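Local coordinates for peptidoglycan glycosyltransferase (Eggerthella lenta, PDB 4MNR), which belongs to the penicillin-binding protein family, combining a dimerisation-type domain with a transpeptidase domain related to the beta-lactamases, at residues D255-G260 against A295-G300. Sequence-based numbering, arbitrary orientation.
Sequences DKLVAG and AWAAAG
Leu257 packs against Ala297 and Ala298 in a small, buried van der Waals contact between helix 242-263 and the last turn of helix 291-298, within the transpeptidase domain. It illustrates how one branched side chain can join two helices when the other helix offers alanine methyls and the backbone between them. The CB of Leu257 already points at the other helix, and with CG anti to the backbone nitrogen (chi1 179°) the side chain carries on toward it, so that the branch CD2 does the touching. This methyl rests over the notch formed by the two alanine methyls: Leu257 CD2 is 4.1 Å from Ala297 CB and also 4.1 Å from Ala298 CB. At the floor of the notch it touches the backbone, with Leu257 CD2 lying 3.8 Å from Ala298 N and 3.9 Å from Ala298 CA. The short alanine side chains are consistent with the 7.2 Å between Leu257 CA and Ala298 CA, although the two segments bury only 99 Å² between them. The alanine-bearing helix ends here: Gly300, at a positive phi of 90°, donates from its N to Ala297 O over 2.9 Å, and Glu301 N reaches back to Trp296 O. Ala298 O is hydrogen-bonded to Thr191 OG1, tying this end to helix 188-197, while Met252 flanks Leu257 from its own helix. The whole is leucine-on-alanine helix packing in a penicillin-binding transpeptidase fold, on a helix end closed by a Schellman motif that includes both alanines.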
# COMPACT_ATOMS: atom_id res chain seq x y z
N ASP A 255 -6.81 23.19 -6.74
CA ASP A 255 -5.46 23.53 -6.28
C ASP A 255 -5.15 22.86 -4.95
O ASP A 255 -4.10 22.21 -4.80
CB ASP A 255 -5.28 25.05 -6.14
CG ASP A 255 -5.32 25.77 -7.48
OD1 ASP A 255 -4.74 25.27 -8.46
OD2 ASP A 255 -5.93 26.86 -7.54
N LYS A 256 -6.07 22.98 -4.00
CA LYS A 256 -5.85 22.41 -2.66
C LYS A 256 -5.88 20.89 -2.67
O LYS A 256 -5.12 20.25 -1.96
CB LYS A 256 -6.90 22.91 -1.66
CG LYS A 256 -6.68 24.30 -1.11
CD LYS A 256 -7.66 24.58 0.03
CE LYS A 256 -7.46 25.96 0.64
NZ LYS A 256 -7.88 27.04 -0.30
N LEU A 257 -6.78 20.29 -3.47
CA LEU A 257 -6.86 18.84 -3.45
C LEU A 257 -5.59 18.24 -4.05
O LEU A 257 -5.03 17.28 -3.52
CB LEU A 257 -8.12 18.31 -4.15
CG LEU A 257 -8.20 16.78 -4.16
CD1 LEU A 257 -8.31 16.20 -2.74
CD2 LEU A 257 -9.35 16.29 -5.03
N VAL A 258 -5.12 18.81 -5.16
CA VAL A 258 -3.92 18.29 -5.79
C VAL A 258 -2.70 18.50 -4.90
O VAL A 258 -1.88 17.60 -4.74
CB VAL A 258 -3.72 18.88 -7.19
CG1 VAL A 258 -2.39 18.39 -7.77
CG2 VAL A 258 -4.89 18.47 -8.09
N ALA A 259 -2.59 19.69 -4.30
CA ALA A 259 -1.48 19.97 -3.38
C ALA A 259 -1.50 19.02 -2.19
O ALA A 259 -0.46 18.57 -1.72
CB ALA A 259 -1.53 21.41 -2.91
N GLY A 260 -2.70 18.73 -1.69
CA GLY A 260 -2.82 17.83 -0.56
C GLY A 260 -2.36 16.42 -0.90
O GLY A 260 -1.66 15.77 -0.10
N ALA A 295 -14.83 16.13 -7.88
CA ALA A 295 -15.64 15.52 -6.83
C ALA A 295 -15.30 14.04 -6.66
O ALA A 295 -15.09 13.57 -5.55
CB ALA A 295 -17.12 15.69 -7.16
N TRP A 296 -15.22 13.31 -7.77
CA TRP A 296 -14.87 11.90 -7.68
C TRP A 296 -13.43 11.66 -7.21
O TRP A 296 -13.17 10.71 -6.48
CB TRP A 296 -15.12 11.20 -9.03
CG TRP A 296 -16.53 10.69 -9.17
CD1 TRP A 296 -17.46 11.07 -10.10
CD2 TRP A 296 -17.17 9.70 -8.36
NE1 TRP A 296 -18.63 10.37 -9.92
CE2 TRP A 296 -18.48 9.53 -8.85
CE3 TRP A 296 -16.76 8.95 -7.25
CZ2 TRP A 296 -19.37 8.63 -8.28
CZ3 TRP A 296 -17.65 8.06 -6.68
CH2 TRP A 296 -18.95 7.91 -7.20
N ALA A 297 -12.51 12.51 -7.62
CA ALA A 297 -11.13 12.37 -7.16
C ALA A 297 -11.06 12.50 -5.64
O ALA A 297 -10.31 11.78 -4.97
CB ALA A 297 -10.21 13.40 -7.82
N ALA A 298 -11.85 13.42 -5.10
CA ALA A 298 -11.87 13.62 -3.64
C ALA A 298 -12.37 12.37 -2.94
O ALA A 298 -12.01 12.10 -1.78
CB ALA A 298 -12.72 14.82 -3.26
N ALA A 299 -13.18 11.58 -3.64
CA ALA A 299 -13.70 10.33 -3.09
C ALA A 299 -12.85 9.14 -3.49
O ALA A 299 -13.21 7.99 -3.23
CB ALA A 299 -15.13 10.11 -3.55
N GLY A 300 -11.72 9.40 -4.14
CA GLY A 300 -10.80 8.32 -4.45
C GLY A 300 -10.98 7.61 -5.78
O GLY A 300 -10.32 6.59 -6.02